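Local coordinates for uncharacterized protein (Legionella longbeachae NSW150, PDB 4JZA) that probably acts as a phosphoinositide phosphatase, removing the 3-phosphate from phosphatidylinositol 3-phosphate, perhaps on host-cell lipids during infection, at residues I13-S17 / E18-A22; Y625-E628 / D629-A632. One frame throughout, in Å; residues are numbered along the deposited sequence.

Contact 1 (I13-S17 / E18-A22); sequences IELSS and ELLSA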
ATOM      1  N   ILE A  13       4.725   4.056 -35.867  1.00 95.81           N
ATOM      2  CA  ILE A  13       5.944   4.537 -36.472  1.00 95.13           C
ATOM      3  C   ILE A  13       6.792   3.315 -36.647  1.00 96.67           C
ATOM      4  O   ILE A  13       6.794   2.401 -35.814  1.00 91.84           O
ATOM      5  CB  ILE A  13       6.678   5.697 -35.739  1.00 96.29           C
ATOM      6  CG1 ILE A  13       7.453   5.214 -34.522  1.00 98.93           C
ATOM      7  CG2 ILE A  13       5.717   6.836 -35.373  1.00 96.03           C
ATOM      8  CD1 ILE A  13       8.624   6.122 -34.220  1.00 98.83           C
ATOM      9  N   GLU A  14       7.470   3.295 -37.781  1.00103.19           N
ATOM     10  CA  GLU A  14       8.347   2.207 -38.144  1.00101.62           C
ATOM     11  C   GLU A  14       9.730   2.657 -37.735  1.00 89.88           C
ATOM     12  O   GLU A  14      10.042   3.847 -37.705  1.00 77.02           O
ATOM     13  CB  GLU A  14       8.311   1.925 -39.648  1.00111.91           C
ATOM     14  CG  GLU A  14       7.201   2.635 -40.410  1.00116.99           C
ATOM     15  CD  GLU A  14       7.344   2.513 -41.910  1.00125.45           C
ATOM     16  OE1 GLU A  14       8.461   2.732 -42.430  1.00127.32           O
ATOM     17  OE2 GLU A  14       6.330   2.210 -42.572  1.00128.56           O
ATOM     18  N   LEU A  15      10.562   1.701 -37.401  1.00 84.68           N
ATOM     19  CA  LEU A  15      11.845   2.047 -36.875  1.00 87.71           C
ATOM     20  C   LEU A  15      12.907   1.385 -37.730  1.00 90.77           C
ATOM     21  O   LEU A  15      12.917   0.155 -37.902  1.00 87.37           O
ATOM     22  CB  LEU A  15      11.941   1.599 -35.420  1.00 87.12           C
ATOM     23  CG  LEU A  15      10.917   2.281 -34.523  1.00 88.89           C
ATOM     24  CD1 LEU A  15      10.638   1.453 -33.279  1.00 88.53           C
ATOM     25  CD2 LEU A  15      11.352   3.691 -34.167  1.00 88.42           C
ATOM     26  N   SER A  16      13.791   2.218 -38.277  1.00 88.55           N
ATOM     27  CA  SER A  16      14.951   1.728 -38.986  1.00 86.82           C
ATOM     28  C   SER A  16      15.714   0.836 -38.027  1.00 85.24           C
ATOM     29  O   SER A  16      15.762   1.087 -36.824  1.00 84.76           O
ATOM     30  CB  SER A  16      15.822   2.878 -39.498  1.00 86.07           C
ATOM     31  OG  SER A  16      16.366   3.635 -38.438  1.00 84.24           O
ATOM     32  N   SER A  17      16.265  -0.243 -38.553  1.00 82.21           N
ATOM     33  CA  SER A  17      17.021  -1.147 -37.721  1.00 82.89           C
ATOM     34  C   SER A  17      18.256  -0.444 -37.117  1.00 79.27           C
ATOM     35  O   SER A  17      18.849  -0.920 -36.156  1.00 67.52           O
ATOM     36  CB  SER A  17      17.428  -2.380 -38.529  1.00 84.18           C
ATOM     37  OG  SER A  17      18.347  -1.996 -39.522  1.00 80.63           O
ATOM     38  N   GLU A  18      18.660   0.682 -37.684  1.00 82.70           N
ATOM     39  CA  GLU A  18      19.773   1.404 -37.098  1.00 83.28           C
ATOM     40  C   GLU A  18      19.334   1.894 -35.712  1.00 81.11           C
ATOM     41  O   GLU A  18      20.143   1.863 -34.778  1.00 81.08           O
ATOM     42  CB  GLU A  18      20.268   2.542 -38.000  1.00 87.35           C
ATOM     43  CG  GLU A  18      20.865   2.088 -39.336  1.00 92.96           C
ATOM     44  CD  GLU A  18      19.807   1.749 -40.401  1.00101.46           C
ATOM     45  OE1 GLU A  18      19.124   2.660 -40.923  1.00 99.43           O
ATOM     46  OE2 GLU A  18      19.652   0.557 -40.734  1.00103.47           O
ATOM     47  N   LEU A  19      18.063   2.290 -35.550  1.00 74.31           N
ATOM     48  CA  LEU A  19      17.588   2.679 -34.211  1.00 73.05           C
ATOM     49  C   LEU A  19      17.328   1.451 -33.345  1.00 64.70           C
ATOM     50  O   LEU A  19      17.840   1.372 -32.239  1.00 58.21           O
ATOM     51  CB  LEU A  19      16.332   3.581 -34.190  1.00 80.41           C
ATOM     52  CG  LEU A  19      15.851   4.458 -35.349  1.00 87.32           C
ATOM     53  CD1 LEU A  19      14.338   4.600 -35.297  1.00 97.87           C
ATOM     54  CD2 LEU A  19      16.466   5.838 -35.335  1.00 92.87           C
ATOM     55  N   LEU A  20      16.554   0.483 -33.835  1.00 61.51           N
ATOM     56  CA  LEU A  20      16.327  -0.751 -33.052  1.00 61.84           C
ATOM     57  C   LEU A  20      17.620  -1.270 -32.452  1.00 60.58           C
ATOM     58  O   LEU A  20      17.644  -1.842 -31.365  1.00 69.46           O
ATOM     59  CB  LEU A  20      15.697  -1.848 -33.908  1.00 64.58           C
ATOM     60  CG  LEU A  20      14.315  -1.547 -34.486  1.00 69.68           C
ATOM     61  CD1 LEU A  20      13.824  -2.704 -35.357  1.00 71.80           C
ATOM     62  CD2 LEU A  20      13.308  -1.233 -33.381  1.00 70.99           C
ATOM     63  N   SER A  21      18.692  -1.077 -33.201  1.00 65.24           N
ATOM     64  CA  SER A  21      20.019  -1.563 -32.876  1.00 65.65           C
ATOM     65  C   SER A  21      20.708  -0.691 -31.827  1.00 66.97           C
ATOM     66  O   SER A  21      21.447  -1.197 -30.998  1.00 66.84           O
ATOM     67  CB  SER A  21      20.863  -1.584 -34.162  1.00 67.23           C
ATOM     68  OG  SER A  21      21.820  -2.599 -34.124  1.00 64.68           O
ATOM     69  N   ALA A  22      20.494   0.625 -31.880  1.00 66.96           N
ATOM     70  CA  ALA A  22      21.029   1.525 -30.850  1.00 63.50           C
ATOM     71  C   ALA A  22      20.310   1.298 -29.520  1.00 63.12           C
ATOM     72  O   ALA A  22      20.893   1.482 -28.435  1.00 62.54           O
ATOM     73  CB  ALA A  22      20.853   2.955 -31.274  1.00 65.28           C
TER
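Leu15 meets Leu19 and Leu20 where the loop after strand 5-10 turns into helix 17-26. With Ser16 at the N-cap, Leu15 is the residue before the cap and Leu20 the fourth of the helix, so this pair forms a hydrophobic staple. Leu15 CB rests 3.7 Å from Leu20 CD2, and Leu15 CD1 lies 3.8 Å from that same methyl. The other methyl of Leu15, CD2, turns to Leu19 CD1, so the leucine straddles two consecutive side chains and runs roughly perpendicular to each. Its CG stands beside the backbone N (chi1 -62°); this leaves CB facing the helix, and the ends of Leu19 and Leu20 reach back to meet the leucine.

The backbone bonds centre on Ser16 O, which takes two donors. Leu20 N approaches in the carbonyl plane at 3.2 Å, with a fairly straight N-H angle of 163°, and opens the alpha-helical pattern. Leu19 N stands above that plane, 2.9 Å from Ser16 O, and its bond is more bent.

Polar side chains contribute less. Ser17 OG donates a weak bond to Glu18 OE2 at 3.1 Å; the glutamate chain bends at chi2 (80°) and folds its carboxylate back over the start of the helix, with Glu18 OE1 3.6 Å from Ser16 CB. Ser16 OG lies beside Leu19 and makes a weak hydrogen bond to Glu361 O, between strands 352-359 and 365-374.

The contact lies at the protein surface, but Leu19 turns inward onto Tyr159 of strand 159-166, which Ile13 also touches, while Tyr30 OH bonds to Leu20 O, tying helix 17-26 to the loop leading into strand 31-35.

Contact 2 (Y625-E628 / D629-A632); sequences YLPE and DIAA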
ATOM      1  N   TYR A 625      -1.269  21.369  -9.727  1.00 46.35           N
ATOM      2  CA  TYR A 625       0.207  21.525  -9.810  1.00 42.88           C
ATOM      3  C   TYR A 625       0.686  22.155 -11.133  1.00 45.24           C
ATOM      4  O   TYR A 625       1.838  22.692 -11.222  1.00 42.83           O
ATOM      5  CB  TYR A 625       0.899  20.159  -9.607  1.00 39.45           C
ATOM      6  CG  TYR A 625       0.687  19.608  -8.239  1.00 40.04           C
ATOM      7  CD1 TYR A 625       1.138  20.303  -7.129  1.00 41.31           C
ATOM      8  CD2 TYR A 625      -0.004  18.402  -8.017  1.00 42.92           C
ATOM      9  CE1 TYR A 625       0.918  19.841  -5.845  1.00 39.84           C
ATOM     10  CE2 TYR A 625      -0.206  17.902  -6.723  1.00 41.38           C
ATOM     11  CZ  TYR A 625       0.255  18.646  -5.626  1.00 41.27           C
ATOM     12  OH  TYR A 625       0.098  18.248  -4.300  1.00 38.47           O
ATOM     13  N   LEU A 626      -0.160  22.052 -12.167  1.00 44.85           N
ATOM     14  CA  LEU A 626       0.193  22.552 -13.486  1.00 44.23           C
ATOM     15  C   LEU A 626      -0.323  23.938 -13.575  1.00 42.42           C
ATOM     16  O   LEU A 626      -1.357  24.243 -13.039  1.00 48.02           O
ATOM     17  CB  LEU A 626      -0.441  21.717 -14.599  1.00 46.88           C
ATOM     18  CG  LEU A 626       0.084  20.296 -14.865  1.00 47.32           C
ATOM     19  CD1 LEU A 626      -0.783  19.562 -15.881  1.00 45.72           C
ATOM     20  CD2 LEU A 626       1.515  20.350 -15.365  1.00 45.44           C
ATOM     21  N   PRO A 627       0.386  24.794 -14.263  1.00 45.39           N
ATOM     22  CA  PRO A 627      -0.062  26.122 -14.668  1.00 46.28           C
ATOM     23  C   PRO A 627      -1.262  26.076 -15.617  1.00 46.74           C
ATOM     24  O   PRO A 627      -1.404  25.133 -16.382  1.00 47.30           O
ATOM     25  CB  PRO A 627       1.155  26.657 -15.418  1.00 49.62           C
ATOM     26  CG  PRO A 627       2.338  25.974 -14.786  1.00 49.36           C
ATOM     27  CD  PRO A 627       1.842  24.611 -14.430  1.00 49.49           C
ATOM     28  N   GLU A 628      -2.098  27.102 -15.608  1.00 48.73           N
ATOM     29  CA  GLU A 628      -3.326  27.057 -16.385  1.00 50.61           C
ATOM     30  C   GLU A 628      -3.117  26.785 -17.879  1.00 49.76           C
ATOM     31  O   GLU A 628      -3.859  26.005 -18.466  1.00 49.14           O
ATOM     32  CB  GLU A 628      -4.213  28.300 -16.144  1.00 55.07           C
ATOM     33  CG  GLU A 628      -5.366  28.035 -15.180  1.00 66.54           C
ATOM     34  CD  GLU A 628      -6.220  26.851 -15.660  1.00 77.50           C
ATOM     35  OE1 GLU A 628      -6.803  26.992 -16.780  1.00 74.44           O
ATOM     36  OE2 GLU A 628      -6.265  25.776 -14.955  1.00 72.43           O
ATOM     37  N   ASP A 629      -2.125  27.405 -18.507  1.00 50.84           N
ATOM     38  CA  ASP A 629      -1.990  27.270 -19.964  1.00 51.32           C
ATOM     39  C   ASP A 629      -1.541  25.887 -20.422  1.00 49.87           C
ATOM     40  O   ASP A 629      -1.953  25.427 -21.491  1.00 52.24           O
ATOM     41  CB  ASP A 629      -1.131  28.368 -20.603  1.00 57.70           C
ATOM     42  CG  ASP A 629       0.227  28.590 -19.908  1.00 64.23           C
ATOM     43  OD1 ASP A 629       0.435  27.925 -18.872  1.00 64.41           O
ATOM     44  OD2 ASP A 629       1.060  29.442 -20.395  1.00 63.92           O
ATOM     45  N   ILE A 630      -0.758  25.200 -19.597  1.00 45.50           N
ATOM     46  CA  ILE A 630      -0.362  23.809 -19.878  1.00 43.82           C
ATOM     47  C   ILE A 630      -1.525  22.832 -19.698  1.00 43.13           C
ATOM     48  O   ILE A 630      -1.799  21.969 -20.526  1.00 41.92           O
ATOM     49  CB  ILE A 630       0.781  23.373 -18.956  1.00 42.28           C
ATOM     50  CG1 ILE A 630       2.034  24.219 -19.247  1.00 43.74           C
ATOM     51  CG2 ILE A 630       1.106  21.903 -19.161  1.00 40.87           C
ATOM     52  CD1 ILE A 630       3.121  24.140 -18.195  1.00 42.57           C
ATOM     53  N   ALA A 631      -2.219  22.994 -18.596  1.00 43.78           N
ATOM     54  CA  ALA A 631      -3.374  22.180 -18.336  1.00 45.83           C
ATOM     55  C   ALA A 631      -4.374  22.365 -19.471  1.00 43.34           C
ATOM     56  O   ALA A 631      -4.883  21.395 -20.020  1.00 44.03           O
ATOM     57  CB  ALA A 631      -3.993  22.536 -16.977  1.00 45.41           C
ATOM     58  N   ALA A 632      -4.626  23.608 -19.837  1.00 42.21           N
ATOM     59  CA  ALA A 632      -5.585  23.907 -20.916  1.00 42.89           C
ATOM     60  C   ALA A 632      -5.182  23.346 -22.276  1.00 38.88           C
ATOM     61  O   ALA A 632      -5.995  22.854 -23.017  1.00 36.07           O
ATOM     62  CB  ALA A 632      -5.803  25.412 -21.025  1.00 43.52           C
TER
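Pro627 overlaps the end of Ile630, the two side chains running alongside each other in the same direction. The proline ring presents its CG 3.9 Å from Ile630 CD1, with CD of the ring almost as near. Ile630 reaches it because CG1 is anti to its own carbonyl carbon (chi1 -64°) and the chain then runs extended to CD1. The other branch, Ile630 CG2, faces Leu626, whose CD2 comes within 4.1 Å as the two side chains cross nearly at right angles. One isoleucine thus packs against both residues that lead into the helix.

Leu626 precedes the N-cap and Ala631 is the fourth helical residue, the positions of a hydrophobic staple, but the small alanine makes this pairing a loose one, with Leu626 CB 4.4 Å from Ala631 CB.

Pro627 holds the N-cap position and has no polar side chain to offer the first amides; its polar contribution to the contact is the carbonyl. Pro627 O receives Ala631 N at 3.2 Å, almost linearly at hydrogen (176°) and close to the line of the C=O bond, and a weak bond from Ile630 N. One residue on, Ala632 N bonds to Glu628 O at 2.9 Å, extending the helical ladder.

The acidic side chains look elsewhere: Asp629, whose OD1 also brushes Pro627 CB, forms a salt bridge through OD2 to Arg589, and Glu628 pairs with Arg635 further along helix 628-637. Helix 587-602 packs beside the turn, with Arg589 touching Pro627 and Ile630, Val593 meeting Asp629, and Val596 meeting Ile630.

Both contacts mark the start of a helix, but in separate parts of the chain. Contact 1 comes first, on the connection between strands 5-10 and 31-35 at one border of the nine-stranded mixed sheet. Contact 2 follows some 600 residues later, after the last strand of that sheet, where helix 628-637 begins against helix 587-602. The centres of contact 1 and contact 2 are 34 Å apart and their nearest atoms about 22 Å apart; they do not touch or share a helix. Contact 1 is a surface feature, whereas contact 2 is partly buried among helices. They are thus independent local helix starts, one beside the edge of the sheet and the other within the helical packing of this alpha/beta phosphatase.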